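Oxidoreductase (Methanosarcina mazei, PDB 3KA7) binds flavin-adenine dinucleotide and is probably an oxidoreductase of the flavin-containing amine oxidoreductase family. Local coordinates at residues Y303-N308 against G349-K354. Numbering follows the deposited sequence.
Sequences YTRRIN and GLEDLK
Asp352 accepts three backbone N-H groups from consecutive residues, Arg305, Arg306 and Ile307. Asp352 OD1 takes Arg305 N at 2.8 Å, on the syn side but tilted out of the carboxylate plane. Asp352 OD2 takes Arg306 N at 2.8 Å through its syn lone pair. Asp352 OD2 also takes Ile307 N at 2.9 Å, from the anti side and tilted out of the carboxylate plane, with a nearly straight N-H...O angle (173°). With CG anti to the carbonyl carbon (chi1 -76°), the buried carboxylate reaches into the turn.

The salt bridge runs from Arg305 NH1 to Asp352 OD1, 3.0 Å apart, with the oxygen in the guanidinium plane. NH1 and Arg305 N approach OD1 from opposite faces of the carboxylate. One guanidinium face rests on Glu351 CB, while NH2 pairs with Glu355 farther along the helix. The turn links strands 298-300 and 307-311, antiparallel neighbours in the mixed sheet, and helix 342-356 packs against it. An asparagine at Asp352 would probably leave Arg305 without its charged mate here and some of the three amides without an acceptor.

Within segment 303-308, Thr304 OG1 donates to Ile307 O at 2.6 Å.

Apolar contact comes from Ile307, whose CD1 lies 3.5 Å from Leu353 CD2. The same methyl touches Asp352 CB and the carbonyl oxygen of Gly349.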
ATOM      1  N   TYR A 303     -14.969   4.097  14.996  1.00 10.63           N
ATOM      2  CA  TYR A 303     -15.493   5.133  15.896  1.00 11.73           C
ATOM      3  C   TYR A 303     -14.404   5.823  16.716  1.00 12.38           C
ATOM      4  O   TYR A 303     -14.411   5.778  17.951  1.00 13.39           O
ATOM      5  CB  TYR A 303     -16.609   4.558  16.791  1.00 11.21           C
ATOM      6  CG  TYR A 303     -17.835   4.246  15.966  1.00 12.09           C
ATOM      7  CD1 TYR A 303     -18.870   5.159  15.865  1.00 13.90           C
ATOM      8  CD2 TYR A 303     -17.922   3.055  15.243  1.00 13.62           C
ATOM      9  CE1 TYR A 303     -19.990   4.898  15.076  1.00 15.07           C
ATOM     10  CE2 TYR A 303     -19.044   2.775  14.446  1.00 14.63           C
ATOM     11  CZ  TYR A 303     -20.065   3.708  14.365  1.00 14.50           C
ATOM     12  OH  TYR A 303     -21.171   3.450  13.584  1.00 16.47           O
ATOM     13  N   THR A 304     -13.474   6.457  16.007  1.00 12.44           N
ATOM     14  CA  THR A 304     -12.326   7.122  16.597  1.00 12.24           C
ATOM     15  C   THR A 304     -12.222   8.528  16.025  1.00 12.31           C
ATOM     16  O   THR A 304     -12.962   8.894  15.098  1.00 12.89           O
ATOM     17  CB  THR A 304     -11.053   6.420  16.169  1.00 12.52           C
ATOM     18  OG1 THR A 304     -10.995   6.432  14.735  1.00 11.86           O
ATOM     19  CG2 THR A 304     -11.045   4.959  16.666  1.00 12.97           C
ATOM     20  N   ARG A 305     -11.272   9.301  16.549  1.00 12.18           N
ATOM     21  CA  ARG A 305     -10.931  10.607  15.974  1.00 11.56           C
ATOM     22  C   ARG A 305     -10.166  10.446  14.663  1.00 10.89           C
ATOM     23  O   ARG A 305     -10.446  11.147  13.690  1.00 11.52           O
ATOM     24  CB  ARG A 305     -10.040  11.400  16.932  1.00 11.64           C
ATOM     25  CG  ARG A 305     -10.650  11.681  18.298  1.00 12.43           C
ATOM     26  CD  ARG A 305      -9.554  11.925  19.326  1.00 13.70           C
ATOM     27  NE  ARG A 305     -10.113  12.093  20.662  1.00 15.43           N
ATOM     28  CZ  ARG A 305     -10.504  11.086  21.435  1.00 17.78           C
ATOM     29  NH1 ARG A 305     -10.387   9.830  21.017  1.00 16.78           N
ATOM     30  NH2 ARG A 305     -11.012  11.332  22.632  1.00 19.63           N
ATOM     31  N   ARG A 306      -9.205   9.522  14.646  1.00 10.22           N
ATOM     32  CA  ARG A 306      -8.277   9.390  13.513  1.00  9.44           C
ATOM     33  C   ARG A 306      -7.889   7.948  13.157  1.00  8.82           C
ATOM     34  O   ARG A 306      -7.789   7.612  11.978  1.00  8.62           O
ATOM     35  CB  ARG A 306      -7.003  10.194  13.767  1.00  9.98           C
ATOM     36  CG  ARG A 306      -7.199  11.690  13.674  1.00 11.05           C
ATOM     37  CD  ARG A 306      -7.478  12.054  12.237  1.00 16.09           C
ATOM     38  NE  ARG A 306      -8.045  13.383  12.053  1.00 22.38           N
ATOM     39  CZ  ARG A 306      -7.523  14.492  12.537  1.00 25.11           C
ATOM     40  NH1 ARG A 306      -6.402  14.421  13.241  1.00 29.40           N
ATOM     41  NH2 ARG A 306      -8.101  15.672  12.305  1.00 24.49           N
ATOM     42  N   ILE A 307      -7.625   7.109  14.155  1.00  8.06           N
ATOM     43  CA  ILE A 307      -7.138   5.742  13.866  1.00  7.93           C
ATOM     44  C   ILE A 307      -8.175   4.934  13.082  1.00  8.27           C
ATOM     45  O   ILE A 307      -9.343   4.870  13.469  1.00  8.26           O
ATOM     46  CB  ILE A 307      -6.710   5.001  15.150  1.00  8.27           C
ATOM     47  CG1 ILE A 307      -5.438   5.657  15.713  1.00  9.65           C
ATOM     48  CG2 ILE A 307      -6.415   3.540  14.851  1.00  7.15           C
ATOM     49  CD1 ILE A 307      -4.941   5.066  17.036  1.00 11.62           C
ATOM     50  N   ASN A 308      -7.759   4.368  11.951  1.00  7.66           N
ATOM     51  CA  ASN A 308      -8.681   3.607  11.091  1.00  7.43           C
ATOM     52  C   ASN A 308      -8.653   2.109  11.350  1.00  6.88           C
ATOM     53  O   ASN A 308      -9.635   1.393  11.118  1.00  7.10           O
ATOM     54  CB  ASN A 308      -8.349   3.842   9.624  1.00  7.33           C
ATOM     55  CG  ASN A 308      -8.414   5.296   9.248  1.00  8.26           C
ATOM     56  OD1 ASN A 308      -7.418   5.859   8.823  1.00  8.94           O
ATOM     57  ND2 ASN A 308      -9.590   5.924   9.435  1.00  8.71           N
ATOM     58  N   GLY A 349      -4.475  10.624  17.584  1.00 13.64           N
ATOM     59  CA  GLY A 349      -4.283   9.179  17.487  1.00 13.09           C
ATOM     60  C   GLY A 349      -3.967   8.583  18.852  1.00 13.41           C
ATOM     61  O   GLY A 349      -4.467   7.518  19.223  1.00 12.72           O
ATOM     62  N   LEU A 350      -3.122   9.279  19.596  1.00 13.74           N
ATOM     63  CA  LEU A 350      -2.737   8.839  20.938  1.00 15.14           C
ATOM     64  C   LEU A 350      -3.927   8.783  21.889  1.00 15.40           C
ATOM     65  O   LEU A 350      -4.021   7.872  22.735  1.00 16.54           O
ATOM     66  CB  LEU A 350      -1.637   9.740  21.487  1.00 15.04           C
ATOM     67  CG  LEU A 350      -0.293   9.576  20.783  1.00 16.10           C
ATOM     68  CD1 LEU A 350       0.737  10.511  21.390  1.00 16.46           C
ATOM     69  CD2 LEU A 350       0.183   8.143  20.886  1.00 16.73           C
ATOM     70  N   GLU A 351      -4.844   9.738  21.741  1.00 15.67           N
ATOM     71  CA  GLU A 351      -6.088   9.745  22.508  1.00 16.16           C
ATOM     72  C   GLU A 351      -6.947   8.550  22.120  1.00 15.25           C
ATOM     73  O   GLU A 351      -7.567   7.914  22.983  1.00 14.66           O
ATOM     74  CB  GLU A 351      -6.887  11.024  22.246  1.00 16.69           C
ATOM     75  CG  GLU A 351      -6.158  12.286  22.656  1.00 21.74           C
ATOM     76  CD  GLU A 351      -5.527  12.148  24.015  1.00 27.70           C
ATOM     77  OE1 GLU A 351      -6.275  11.974  25.001  1.00 30.85           O
ATOM     78  OE2 GLU A 351      -4.278  12.197  24.098  1.00 31.63           O
ATOM     79  N   ASP A 352      -6.987   8.248  20.816  1.00 14.03           N
ATOM     80  CA  ASP A 352      -7.770   7.108  20.323  1.00 13.76           C
ATOM     81  C   ASP A 352      -7.344   5.794  20.967  1.00 13.82           C
ATOM     82  O   ASP A 352      -8.190   4.939  21.225  1.00 13.24           O
ATOM     83  CB  ASP A 352      -7.645   6.931  18.798  1.00 13.36           C
ATOM     84  CG  ASP A 352      -8.458   7.946  18.009  1.00 13.16           C
ATOM     85  OD1 ASP A 352      -9.432   8.512  18.555  1.00 12.41           O
ATOM     86  OD2 ASP A 352      -8.111   8.158  16.824  1.00 11.06           O
ATOM     87  N   LEU A 353      -6.033   5.623  21.155  1.00 13.92           N
ATOM     88  CA  LEU A 353      -5.452   4.399  21.729  1.00 14.39           C
ATOM     89  C   LEU A 353      -6.063   4.069  23.091  1.00 14.60           C
ATOM     90  O   LEU A 353      -6.320   2.911  23.411  1.00 13.95           O
ATOM     91  CB  LEU A 353      -3.936   4.554  21.882  1.00 15.04           C
ATOM     92  CG  LEU A 353      -3.103   4.622  20.604  1.00 15.27           C
ATOM     93  CD1 LEU A 353      -1.612   4.717  20.947  1.00 15.99           C
ATOM     94  CD2 LEU A 353      -3.386   3.397  19.749  1.00 17.10           C
ATOM     95  N   LYS A 354      -6.306   5.103  23.883  1.00 15.02           N
ATOM     96  CA  LYS A 354      -6.849   4.919  25.224  1.00 15.70           C
ATOM     97  C   LYS A 354      -8.276   4.381  25.178  1.00 15.77           C
ATOM     98  O   LYS A 354      -8.719   3.699  26.103  1.00 16.63           O
ATOM     99  CB  LYS A 354      -6.823   6.247  25.976  1.00 16.13           C
ATOM    100  CG  LYS A 354      -5.439   6.871  26.086  1.00 17.90           C
ATOM    101  CD  LYS A 354      -5.545   8.258  26.733  1.00 21.93           C
ATOM    102  CE  LYS A 354      -4.230   9.026  26.662  1.00 24.80           C
ATOM    103  NZ  LYS A 354      -4.324  10.274  27.472  1.00 27.42           N
TER